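Local coordinates for cobalamin biosynthesis protein CobN (Mycobacterium tuberculosis, PDB 7C6O) that is the large, catalytic subunit of cobaltochelatase, which inserts cobalt into the corrin ring during cobalamin biosynthesis, at residues A1131-G1136 with F1141-T1146; L371-Y376 with A422-L427; V85-L90 with S98-V103; L225-L230 with P235-R240. All blocks are in the same frame, centred on the assembly; numbering follows the deposited sequence.

In the fold
Along the chain the order is interaction 3, interaction 4, interaction 2, interaction 1, each closing before the next begins. Interactions 3, 4 and 2 each lay a helix on a strand, but in three different sheets: the small parallel sheet with strand 84-89, the mixed sheet with strand 221-227 and the branched sheet with strand 369-373. Interaction 1 joins two successive helices instead. Interactions 1 and 2 are neighbours, their centres about 16 Å apart, yet they do not touch. Interaction 3 lies far out, about 77 Å from interaction 1 between centres, and interaction 4 comes between. The contacts thus lie in separate parts of one large chain: three helix-on-sheet packings and one joint between consecutive helices.

Interaction 1. Residues A1131-G1136 with F1141-T1146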
loop_
_atom_site.group_PDB
_atom_site.type_symbol
_atom_site.label_atom_id
_atom_site.label_comp_id
_atom_site.label_asym_id
_atom_site.label_seq_id
_atom_site.Cartn_x
_atom_site.Cartn_y
_atom_site.Cartn_z
ATOM N N ALA A 1131 -3.315 29.095 -7.027
ATOM C CA ALA A 1131 -4.083 28.107 -6.276
ATOM C C ALA A 1131 -3.436 27.802 -4.930
ATOM O O ALA A 1131 -4.130 27.677 -3.914
ATOM C CB ALA A 1131 -4.238 26.825 -7.096
ATOM N N MET A 1132 -2.109 27.668 -4.899
ATOM C CA MET A 1132 -1.442 27.417 -3.625
ATOM C C MET A 1132 -1.536 28.623 -2.698
ATOM O O MET A 1132 -1.609 28.456 -1.474
ATOM C CB MET A 1132 0.018 27.029 -3.856
ATOM C CG MET A 1132 0.211 25.766 -4.688
ATOM S SD MET A 1132 -0.499 24.278 -3.940
ATOM C CE MET A 1132 -2.052 24.128 -4.826
ATOM N N ARG A 1133 -1.553 29.837 -3.253
ATOM C CA ARG A 1133 -1.709 31.021 -2.420
ATOM C C ARG A 1133 -3.106 31.144 -1.832
ATOM O O ARG A 1133 -3.334 32.033 -1.003
ATOM C CB ARG A 1133 -1.361 32.283 -3.216
ATOM C CG ARG A 1133 0.128 32.442 -3.470
ATOM C CD ARG A 1133 0.472 33.857 -3.895
ATOM N NE ARG A 1133 -0.125 34.199 -5.181
ATOM C CZ ARG A 1133 0.472 34.013 -6.354
ATOM N NH1 ARG A 1133 1.688 33.487 -6.406
ATOM N NH2 ARG A 1133 -0.147 34.356 -7.473
ATOM N N ARG A 1134 -4.041 30.288 -2.233
ATOM C CA ARG A 1134 -5.333 30.191 -1.571
ATOM C C ARG A 1134 -5.314 29.237 -0.386
ATOM O O ARG A 1134 -6.344 29.073 0.274
ATOM C CB ARG A 1134 -6.413 29.741 -2.559
ATOM C CG ARG A 1134 -6.646 30.696 -3.714
ATOM C CD ARG A 1134 -7.931 30.361 -4.446
ATOM N NE ARG A 1134 -7.900 29.027 -5.036
ATOM C CZ ARG A 1134 -7.507 28.773 -6.280
ATOM N NH1 ARG A 1134 -7.106 29.764 -7.066
ATOM N NH2 ARG A 1134 -7.514 27.528 -6.736
ATOM N N HIS A 1135 -4.172 28.609 -0.093
ATOM C CA HIS A 1135 -4.130 27.567 0.927
ATOM C C HIS A 1135 -3.049 27.812 1.976
ATOM O O HIS A 1135 -2.596 26.858 2.617
ATOM C CB HIS A 1135 -3.957 26.195 0.271
ATOM C CG HIS A 1135 -5.178 25.735 -0.463
ATOM N ND1 HIS A 1135 -6.241 25.126 0.169
ATOM C CD2 HIS A 1135 -5.519 25.823 -1.772
ATOM C CE1 HIS A 1135 -7.179 24.847 -0.719
ATOM N NE2 HIS A 1135 -6.766 25.259 -1.905
ATOM N N GLY A 1136 -2.631 29.063 2.157
ATOM C CA GLY A 1136 -1.861 29.445 3.332
ATOM C C GLY A 1136 -0.600 28.628 3.540
ATOM O O GLY A 1136 0.194 28.414 2.618
ATOM N N PHE A 1141 4.039 25.460 1.733
ATOM C CA PHE A 1141 4.792 24.223 1.926
ATOM C C PHE A 1141 5.006 23.495 0.603
ATOM O O PHE A 1141 6.105 23.000 0.330
ATOM C CB PHE A 1141 4.043 23.335 2.925
ATOM C CG PHE A 1141 4.705 22.009 3.204
ATOM C CD1 PHE A 1141 4.553 20.938 2.335
ATOM C CD2 PHE A 1141 5.442 21.822 4.362
ATOM C CE1 PHE A 1141 5.151 19.720 2.598
ATOM C CE2 PHE A 1141 6.038 20.604 4.633
ATOM C CZ PHE A 1141 5.891 19.552 3.749
ATOM N N GLU A 1142 3.964 23.408 -0.226
ATOM C CA GLU A 1142 4.078 22.677 -1.485
ATOM C C GLU A 1142 5.041 23.367 -2.444
ATOM O O GLU A 1142 5.747 22.699 -3.207
ATOM C CB GLU A 1142 2.699 22.518 -2.125
ATOM C CG GLU A 1142 1.732 21.671 -1.312
ATOM C CD GLU A 1142 2.153 20.215 -1.227
ATOM O OE1 GLU A 1142 2.865 19.744 -2.140
ATOM O OE2 GLU A 1142 1.776 19.542 -0.244
ATOM N N MET A 1143 5.075 24.702 -2.431
ATOM C CA MET A 1143 6.050 25.407 -3.255
ATOM C C MET A 1143 7.471 25.092 -2.804
ATOM O O MET A 1143 8.351 24.822 -3.631
ATOM C CB MET A 1143 5.795 26.914 -3.212
ATOM C CG MET A 1143 4.497 27.347 -3.873
ATOM S SD MET A 1143 4.261 29.134 -3.753
ATOM C CE MET A 1143 2.675 29.333 -4.550
ATOM N N ALA A 1144 7.707 25.104 -1.490
ATOM C CA ALA A 1144 9.045 24.831 -0.973
ATOM C C ALA A 1144 9.463 23.391 -1.241
ATOM O O ALA A 1144 10.632 23.128 -1.545
ATOM C CB ALA A 1144 9.104 25.133 0.524
ATOM N N ALA A 1145 8.529 22.445 -1.114
ATOM C CA ALA A 1145 8.858 21.053 -1.398
ATOM C C ALA A 1145 9.246 20.873 -2.857
ATOM O O ALA A 1145 10.164 20.108 -3.174
ATOM C CB ALA A 1145 7.680 20.146 -1.041
ATOM N N THR A 1146 8.558 21.580 -3.761
ATOM C CA THR A 1146 8.892 21.505 -5.179
ATOM C C THR A 1146 10.332 21.936 -5.430
ATOM O O THR A 1146 11.042 21.314 -6.226
ATOM C CB THR A 1146 7.918 22.361 -5.993
ATOM O OG1 THR A 1146 6.591 21.834 -5.862
ATOM C CG2 THR A 1146 8.306 22.374 -7.468
#
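Met1132 meets Met1143 at the root of its side chain: its CB lies 3.6 Å from CE of Met1143, the nearest approach of the two segments. The bend at chi2 (-62°) brings SD of Met1132 obliquely to 4.1 Å from CB of Glu1142, and the turn at chi3 (99°) then points the terminal methyl CE away from helix 1136-1157. Met1143 behaves the other way: it runs out straight beyond CG (chi2 179°), which delivers its methyl against CB of Met1132 and CG of Arg1133. The second of these contacts is the longer, CG of Arg1133 lying 4.2 Å from CE of Met1143, while the guanidinium of Arg1133 turns elsewhere and hydrogen-bonds Asn1178 through NH1. The contact belongs to a short turn joining two consecutive helices: a type I turn from Met1132 to His1135, with His1135 N bonded to Met1132 O at 2.9 Å, connects helix 1126-1132 to helix 1136-1157. At the end of this turn His1135 ND1 is hydrogen-bonded to Asp390. On the second helix, in the conformer given, OE2 of Glu1142 pairs with Lys1138 in a salt bridge. The backbone O of Glu1142 accepts from Thr1146 N and, on the opposite face of the carbonyl plane, from Thr1146 OG1 at 2.9 Å.

Interaction 2. Residues L371-Y376 with A422-L427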
loop_
_atom_site.group_PDB
_atom_site.type_symbol
_atom_site.label_atom_id
_atom_site.label_comp_id
_atom_site.label_asym_id
_atom_site.label_seq_id
_atom_site.Cartn_x
_atom_site.Cartn_y
_atom_site.Cartn_z
ATOM N N LEU A 371 -3.982 14.254 18.208
ATOM C CA LEU A 371 -3.913 14.621 16.798
ATOM C C LEU A 371 -2.440 14.794 16.441
ATOM O O LEU A 371 -1.790 15.732 16.914
ATOM C CB LEU A 371 -4.711 15.898 16.536
ATOM C CG LEU A 371 -5.013 16.314 15.097
ATOM C CD1 LEU A 371 -5.862 15.260 14.412
ATOM C CD2 LEU A 371 -5.715 17.668 15.061
ATOM N N VAL A 372 -1.908 13.888 15.621
ATOM C CA VAL A 372 -0.480 13.833 15.323
ATOM C C VAL A 372 -0.250 14.263 13.879
ATOM O O VAL A 372 -0.924 13.777 12.963
ATOM C CB VAL A 372 0.092 12.427 15.577
ATOM C CG1 VAL A 372 1.584 12.385 15.250
ATOM C CG2 VAL A 372 -0.152 12.011 17.017
ATOM N N PHE A 373 0.711 15.163 13.680
ATOM C CA PHE A 373 1.067 15.684 12.368
ATOM C C PHE A 373 2.408 15.114 11.921
ATOM O O PHE A 373 3.343 15.012 12.721
ATOM C CB PHE A 373 1.154 17.214 12.390
ATOM C CG PHE A 373 -0.153 17.902 12.657
ATOM C CD1 PHE A 373 -0.714 17.892 13.925
ATOM C CD2 PHE A 373 -0.808 18.582 11.646
ATOM C CE1 PHE A 373 -1.914 18.533 14.172
ATOM C CE2 PHE A 373 -2.007 19.227 11.888
ATOM C CZ PHE A 373 -2.561 19.202 13.151
ATOM N N SER A 374 2.502 14.760 10.640
ATOM C CA SER A 374 3.777 14.360 10.063
ATOM C C SER A 374 4.739 15.546 10.026
ATOM O O SER A 374 4.333 16.711 10.047
ATOM C CB SER A 374 3.586 13.811 8.649
ATOM O OG SER A 374 2.656 12.742 8.625
ATOM N N ALA A 375 6.033 15.235 9.955
ATOM C CA ALA A 375 7.073 16.254 9.951
ATOM C C ALA A 375 8.151 15.889 8.940
ATOM O O ALA A 375 8.170 14.786 8.389
ATOM C CB ALA A 375 7.696 16.431 11.340
ATOM N N TYR A 376 9.055 16.841 8.710
ATOM C CA TYR A 376 10.192 16.677 7.802
ATOM C C TYR A 376 9.755 16.274 6.397
ATOM O O TYR A 376 10.241 15.288 5.844
ATOM C CB TYR A 376 11.180 15.646 8.357
ATOM N N ALA A 422 -3.039 30.141 11.929
ATOM C CA ALA A 422 -2.891 30.378 13.362
ATOM C C ALA A 422 -2.697 29.070 14.117
ATOM O O ALA A 422 -1.873 28.992 15.037
ATOM C CB ALA A 422 -4.108 31.130 13.899
ATOM N N LEU A 423 -3.441 28.031 13.736
ATOM C CA LEU A 423 -3.310 26.741 14.403
ATOM C C LEU A 423 -1.928 26.144 14.174
ATOM O O LEU A 423 -1.250 25.737 15.123
ATOM C CB LEU A 423 -4.393 25.780 13.914
ATOM C CG LEU A 423 -4.345 24.380 14.533
ATOM C CD1 LEU A 423 -4.592 24.455 16.036
ATOM C CD2 LEU A 423 -5.343 23.447 13.862
ATOM N N ILE A 424 -1.493 26.088 12.913
ATOM C CA ILE A 424 -0.227 25.431 12.616
ATOM C C ILE A 424 0.943 26.246 13.158
ATOM O O ILE A 424 1.944 25.677 13.608
ATOM C CB ILE A 424 -0.104 25.161 11.101
ATOM C CG1 ILE A 424 0.928 24.063 10.838
ATOM C CG2 ILE A 424 0.229 26.430 10.323
ATOM C CD1 ILE A 424 0.474 22.694 11.302
ATOM N N HIS A 425 0.835 27.580 13.152
ATOM C CA HIS A 425 1.887 28.398 13.750
ATOM C C HIS A 425 1.984 28.150 15.248
ATOM O O HIS A 425 3.085 28.099 15.807
ATOM C CB HIS A 425 1.636 29.880 13.472
ATOM C CG HIS A 425 1.795 30.263 12.034
ATOM N ND1 HIS A 425 1.641 31.558 11.590
ATOM C CD2 HIS A 425 2.087 29.521 10.939
ATOM C CE1 HIS A 425 1.837 31.599 10.283
ATOM N NE2 HIS A 425 2.107 30.375 9.864
ATOM N N ALA A 426 0.837 27.997 15.914
ATOM C CA ALA A 426 0.846 27.700 17.342
ATOM C C ALA A 426 1.494 26.350 17.618
ATOM O O ALA A 426 2.206 26.186 18.616
ATOM C CB ALA A 426 -0.580 27.735 17.893
ATOM N N LEU A 427 1.264 25.370 16.740
ATOM C CA LEU A 427 1.882 24.060 16.919
ATOM C C LEU A 427 3.388 24.125 16.705
ATOM O O LEU A 427 4.152 23.514 17.460
ATOM C CB LEU A 427 1.247 23.044 15.969
ATOM C CG LEU A 427 1.831 21.631 16.006
ATOM C CD1 LEU A 427 1.776 21.060 17.424
ATOM C CD2 LEU A 427 1.110 20.718 15.025
#
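Leu427 lays one methyl over a face of the Phe373 ring. CD2 of Leu427 stands 3.9 Å from the centroid of that ring, 25° off the ring normal, which makes this a CH-pi contact. The methyl is not centred: it is displaced toward one rim, where CD2 of Leu427 comes to 3.5 Å from CD1 of Phe373, with CE1 and CG of the ring a little farther. The two side chains pass each other at a slant instead of meeting end on. With CG set opposite the backbone N (chi1 178°), Leu427 stretches from the helix toward the strand, and Phe373 reaches out from the strand to meet it. Ile424, one turn earlier in the helix, joins from another part of the ring, its CD1 lying 4.3 Å from CE2 of Phe373, the atom across the ring from CD1. Its CB bond is not aimed at the strand; a bend at chi2 (69°) carries the terminal methyl there. Strand 369-373 lies between strands 503-507 and 551-555, parallel to both, and helix 420-431 is packed against one face of this sheet. The nearest CA atoms, of Phe373 and Leu427, are 9.6 Å apart, a distance spanned by the two side chains together. Helix 391-405 shares the face, since Phe373 also touches Ala395. Leu427 continues onto Val507 of strand 503-507, and Leu423 onto Leu505.

Interaction 3. Residues V85-L90 with S98-V103; sequences VVIRIL and SGIDTV
Strand 85-89 and helix 98-103 run nearly antiparallel, Val85 facing Val103 and Ile87 facing Ile100, with axes 10.6 Å apart at closest and 164° between their directions. The alternate residues Val85, Ile87 and Ile89 point at the helix. Val103 divides its two methyls between partners: CG1 meets CG1 of Val85 tip to tip at 4.0 Å, and CG2 meets CD1 of Ile87 at 3.8 Å. Ile87, its chain extended at chi2 (174°), places CD1 so that it also lies 4.2 Å from CG1 of Ile100. One step along, CD1 of Ile100 passes CD1 of Ile89 at a slant, 3.9 Å apart. The strand belongs to a parallel sheet, between strands 42-46 and 110-114, and helix 97-105 is the connecting helix of a beta-alpha-beta unit ending in strand 110-114; Ile100 and Val103 also touch Leu112 and Ala110 of that strand. Leu79 of helix 72-79 lies against Val85 and Val103. Every atom that meets is an aliphatic carbon of a beta-branched side chain, with no polar group engaged between the segments, so the helix is held on the sheet by the shape and burial of these side chains.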
loop_
_atom_site.group_PDB
_atom_site.type_symbol
_atom_site.label_atom_id
_atom_site.label_comp_id
_atom_site.label_asym_id
_atom_site.label_seq_id
_atom_site.Cartn_x
_atom_site.Cartn_y
_atom_site.Cartn_z
ATOM N N VAL A 85 -10.389 -52.053 13.959
ATOM C CA VAL A 85 -9.884 -51.079 13.001
ATOM C C VAL A 85 -11.065 -50.361 12.366
ATOM O O VAL A 85 -12.072 -50.988 12.019
ATOM C CB VAL A 85 -9.004 -51.736 11.917
ATOM C CG1 VAL A 85 -8.322 -50.664 11.071
ATOM C CG2 VAL A 85 -7.977 -52.651 12.552
ATOM N N VAL A 86 -10.938 -49.044 12.221
ATOM C CA VAL A 86 -11.920 -48.211 11.538
ATOM C C VAL A 86 -11.209 -47.469 10.419
ATOM O O VAL A 86 -10.177 -46.831 10.654
ATOM C CB VAL A 86 -12.594 -47.216 12.498
ATOM C CG1 VAL A 86 -13.577 -46.333 11.741
ATOM C CG2 VAL A 86 -13.290 -47.957 13.614
ATOM N N ILE A 87 -11.762 -47.548 9.212
ATOM C CA ILE A 87 -11.212 -46.880 8.038
ATOM C C ILE A 87 -12.268 -45.927 7.493
ATOM O O ILE A 87 -13.406 -46.338 7.246
ATOM C CB ILE A 87 -10.783 -47.893 6.961
ATOM C CG1 ILE A 87 -9.715 -48.844 7.510
ATOM C CG2 ILE A 87 -10.282 -47.173 5.719
ATOM C CD1 ILE A 87 -9.340 -49.956 6.551
ATOM N N ARG A 88 -11.892 -44.660 7.310
ATOM C CA ARG A 88 -12.777 -43.654 6.728
ATOM C C ARG A 88 -12.045 -42.956 5.591
ATOM O O ARG A 88 -11.042 -42.274 5.828
ATOM C CB ARG A 88 -13.229 -42.632 7.781
ATOM C CG ARG A 88 -14.235 -41.599 7.263
ATOM C CD ARG A 88 -14.951 -40.888 8.413
ATOM N NE ARG A 88 -15.986 -39.973 7.933
ATOM C CZ ARG A 88 -15.841 -38.652 7.861
ATOM N NH1 ARG A 88 -14.705 -38.082 8.242
ATOM N NH2 ARG A 88 -16.835 -37.900 7.411
ATOM N N ILE A 89 -12.538 -43.126 4.360
ATOM C CA ILE A 89 -11.903 -42.544 3.182
ATOM C C ILE A 89 -12.959 -42.032 2.209
ATOM O O ILE A 89 -14.108 -42.480 2.204
ATOM C CB ILE A 89 -10.982 -43.548 2.445
ATOM C CG1 ILE A 89 -11.795 -44.738 1.934
ATOM C CG2 ILE A 89 -9.836 -44.012 3.339
ATOM C CD1 ILE A 89 -10.976 -45.743 1.156
ATOM N N LEU A 90 -12.547 -41.087 1.369
ATOM C CA LEU A 90 -13.325 -40.690 0.206
ATOM C C LEU A 90 -12.992 -41.589 -0.977
ATOM O O LEU A 90 -11.879 -42.108 -1.093
ATOM C CB LEU A 90 -13.050 -39.233 -0.170
ATOM C CG LEU A 90 -13.533 -38.142 0.778
ATOM C CD1 LEU A 90 -13.033 -36.790 0.302
ATOM C CD2 LEU A 90 -15.048 -38.153 0.856
ATOM N N SER A 98 -5.669 -51.481 -1.616
ATOM C CA SER A 98 -4.539 -52.209 -1.045
ATOM C C SER A 98 -4.588 -52.186 0.478
ATOM O O SER A 98 -4.422 -53.222 1.133
ATOM C CB SER A 98 -3.223 -51.622 -1.556
ATOM O OG SER A 98 -3.035 -50.299 -1.083
ATOM N N GLY A 99 -4.816 -51.008 1.061
ATOM C CA GLY A 99 -4.882 -50.915 2.510
ATOM C C GLY A 99 -6.088 -51.630 3.086
ATOM O O GLY A 99 -5.990 -52.299 4.119
ATOM N N ILE A 100 -7.240 -51.508 2.426
ATOM C CA ILE A 100 -8.441 -52.188 2.904
ATOM C C ILE A 100 -8.268 -53.700 2.827
ATOM O O ILE A 100 -8.600 -54.422 3.776
ATOM C CB ILE A 100 -9.674 -51.709 2.117
ATOM C CG1 ILE A 100 -9.972 -50.242 2.440
ATOM C CG2 ILE A 100 -10.876 -52.591 2.426
ATOM C CD1 ILE A 100 -11.109 -49.648 1.625
ATOM N N ASP A 101 -7.736 -54.207 1.710
ATOM C CA ASP A 101 -7.537 -55.648 1.579
ATOM C C ASP A 101 -6.592 -56.176 2.652
ATOM O O ASP A 101 -6.792 -57.277 3.179
ATOM C CB ASP A 101 -7.002 -55.989 0.189
ATOM C CG ASP A 101 -8.049 -55.833 -0.896
ATOM O OD1 ASP A 101 -9.253 -55.810 -0.564
ATOM O OD2 ASP A 101 -7.670 -55.742 -2.082
ATOM N N THR A 102 -5.558 -55.401 2.993
ATOM C CA THR A 102 -4.615 -55.830 4.022
ATOM C C THR A 102 -5.293 -55.930 5.384
ATOM O O THR A 102 -5.075 -56.896 6.126
ATOM C CB THR A 102 -3.432 -54.863 4.081
ATOM O OG1 THR A 102 -2.701 -54.925 2.848
ATOM C CG2 THR A 102 -2.503 -55.216 5.233
ATOM N N VAL A 103 -6.122 -54.944 5.728
ATOM C CA VAL A 103 -6.813 -54.966 7.015
ATOM C C VAL A 103 -7.755 -56.162 7.092
ATOM O O VAL A 103 -7.772 -56.900 8.085
ATOM C CB VAL A 103 -7.559 -53.639 7.241
ATOM C CG1 VAL A 103 -8.415 -53.715 8.494
ATOM C CG2 VAL A 103 -6.565 -52.497 7.344
#

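Interaction 4. Residues L225-L230 with P235-R240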
loop_
_atom_site.group_PDB
_atom_site.type_symbol
_atom_site.label_atom_id
_atom_site.label_comp_id
_atom_site.label_asym_id
_atom_site.label_seq_id
_atom_site.Cartn_x
_atom_site.Cartn_y
_atom_site.Cartn_z
ATOM N N LEU A 225 -17.043 -17.959 19.592
ATOM C CA LEU A 225 -18.045 -18.573 18.733
ATOM C C LEU A 225 -17.353 -19.270 17.573
ATOM O O LEU A 225 -16.487 -18.677 16.919
ATOM C CB LEU A 225 -19.033 -17.525 18.201
ATOM C CG LEU A 225 -19.857 -16.762 19.240
ATOM C CD1 LEU A 225 -20.583 -15.588 18.598
ATOM C CD2 LEU A 225 -20.845 -17.698 19.915
ATOM N N TYR A 226 -17.724 -20.522 17.319
ATOM C CA TYR A 226 -17.234 -21.240 16.152
ATOM C C TYR A 226 -18.300 -21.249 15.064
ATOM O O TYR A 226 -19.498 -21.170 15.343
ATOM C CB TYR A 226 -16.823 -22.674 16.505
ATOM C CG TYR A 226 -17.950 -23.561 16.989
ATOM C CD1 TYR A 226 -18.233 -23.678 18.343
ATOM C CD2 TYR A 226 -18.721 -24.292 16.092
ATOM C CE1 TYR A 226 -19.258 -24.493 18.790
ATOM C CE2 TYR A 226 -19.752 -25.107 16.530
ATOM C CZ TYR A 226 -20.013 -25.203 17.880
ATOM O OH TYR A 226 -21.035 -26.013 18.324
ATOM N N CYS A 227 -17.848 -21.340 13.816
ATOM C CA CYS A 227 -18.759 -21.363 12.681
ATOM C C CYS A 227 -18.011 -21.880 11.464
ATOM O O CYS A 227 -16.778 -21.894 11.428
ATOM C CB CYS A 227 -19.345 -19.976 12.394
ATOM S SG CYS A 227 -18.146 -18.787 11.761
ATOM N N ALA A 228 -18.778 -22.306 10.461
ATOM C CA ALA A 228 -18.162 -22.779 9.228
ATOM C C ALA A 228 -17.695 -21.626 8.348
ATOM O O ALA A 228 -16.663 -21.744 7.677
ATOM C CB ALA A 228 -19.138 -23.670 8.456
ATOM N N SER A 229 -18.424 -20.512 8.345
ATOM C CA SER A 229 -18.072 -19.375 7.508
ATOM C C SER A 229 -18.821 -18.145 7.991
ATOM O O SER A 229 -19.974 -18.241 8.414
ATOM C CB SER A 229 -18.403 -19.643 6.033
ATOM O OG SER A 229 -18.262 -18.466 5.255
ATOM N N LEU A 230 -18.158 -16.991 7.924
ATOM C CA LEU A 230 -18.855 -15.729 8.122
ATOM C C LEU A 230 -19.500 -15.212 6.844
ATOM O O LEU A 230 -20.354 -14.321 6.915
ATOM C CB LEU A 230 -17.902 -14.669 8.682
ATOM C CG LEU A 230 -17.679 -14.735 10.195
ATOM C CD1 LEU A 230 -16.770 -13.606 10.665
ATOM C CD2 LEU A 230 -19.013 -14.691 10.919
ATOM N N PRO A 235 -28.483 -16.942 10.448
ATOM C CA PRO A 235 -29.189 -15.811 11.077
ATOM C C PRO A 235 -29.059 -15.779 12.589
ATOM O O PRO A 235 -28.820 -14.708 13.161
ATOM C CB PRO A 235 -30.643 -16.023 10.633
ATOM C CG PRO A 235 -30.534 -16.780 9.356
ATOM C CD PRO A 235 -29.355 -17.695 9.531
ATOM N N ARG A 236 -29.204 -16.926 13.259
ATOM C CA ARG A 236 -29.084 -16.941 14.713
ATOM C C ARG A 236 -27.667 -16.607 15.163
ATOM O O ARG A 236 -27.479 -16.057 16.255
ATOM C CB ARG A 236 -29.519 -18.299 15.265
ATOM C CG ARG A 236 -31.007 -18.579 15.109
ATOM N N LEU A 237 -26.662 -16.926 14.343
ATOM C CA LEU A 237 -25.299 -16.508 14.654
ATOM C C LEU A 237 -25.164 -14.992 14.592
ATOM O O LEU A 237 -24.560 -14.378 15.480
ATOM C CB LEU A 237 -24.311 -17.175 13.698
ATOM C CG LEU A 237 -22.865 -16.679 13.778
ATOM C CD1 LEU A 237 -22.296 -16.895 15.172
ATOM C CD2 LEU A 237 -21.998 -17.367 12.732
ATOM N N LEU A 238 -25.727 -14.372 13.554
ATOM C CA LEU A 238 -25.699 -12.917 13.464
ATOM C C LEU A 238 -26.449 -12.283 14.629
ATOM O O LEU A 238 -26.037 -11.239 15.146
ATOM C CB LEU A 238 -26.283 -12.466 12.126
ATOM C CG LEU A 238 -25.474 -12.878 10.894
ATOM C CD1 LEU A 238 -26.229 -12.556 9.617
ATOM C CD2 LEU A 238 -24.114 -12.196 10.899
ATOM N N GLU A 239 -27.551 -12.904 15.059
ATOM C CA GLU A 239 -28.264 -12.419 16.237
ATOM C C GLU A 239 -27.370 -12.459 17.469
ATOM O O GLU A 239 -27.317 -11.498 18.245
ATOM C CB GLU A 239 -29.526 -13.250 16.476
ATOM C CG GLU A 239 -30.572 -13.165 15.381
ATOM C CD GLU A 239 -31.826 -13.945 15.729
ATOM O OE1 GLU A 239 -32.073 -14.163 16.934
ATOM O OE2 GLU A 239 -32.561 -14.347 14.801
ATOM N N ARG A 240 -26.658 -13.572 17.663
ATOM C CA ARG A 240 -25.780 -13.703 18.819
ATOM C C ARG A 240 -24.689 -12.641 18.799
ATOM O O ARG A 240 -24.331 -12.088 19.847
ATOM C CB ARG A 240 -25.170 -15.104 18.853
ATOM C CG ARG A 240 -24.528 -15.479 20.176
ATOM C CD ARG A 240 -25.571 -15.628 21.271
ATOM N NE ARG A 240 -25.077 -16.431 22.386
ATOM C CZ ARG A 240 -24.424 -15.939 23.435
ATOM N NH1 ARG A 240 -24.183 -14.638 23.518
ATOM N NH2 ARG A 240 -24.013 -16.749 24.401
#
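Leu237 fills the tight part of this contact, spreading its two methyls over the end of strand 221-227. CD2 packs on CB of Cys227 at 3.7 Å, the shortest distance between the segments, and on CD2 of Leu230 at 4.4 Å. CD1 meets CD1 of Leu225 at 4.0 Å, the two side chains lying alongside and pointing opposite ways. With CG turned away from its backbone N (chi1 172°), Leu237 is directed from the helix straight at the strand. CB of Cys227 is the nearest atom of that residue, with SG somewhat farther from the same methyl, while Leu230, just past the strand, reaches this methyl with CD2 although its CB is not aimed at the helix. All four of these residues are buried. The looser side lies at Arg240, one turn on and exposed: only its aliphatic part joins in, CG standing 4.3 Å from CD1 of Leu225, and the rest of the chain continues away from Leu225. Glu239 and Pro235 face the solvent side. Helix and strand run close to antiparallel, with axes 10.9 Å apart at closest and 157° between their directions. Helix 235-241 links strand 221-227 to strand 246-249, which lies beyond strand 190-196 in the same sheet, a beta-alpha-beta crossover that skips one strand. On the sheet side, Leu225, Cys227 and Leu230 rest on Leu194 of strand 190-196, Leu230 reaches Met247 and Val249 of strand 246-249, and at the other edge Trp176 of strand 176-178 lies against Leu237 and Arg240.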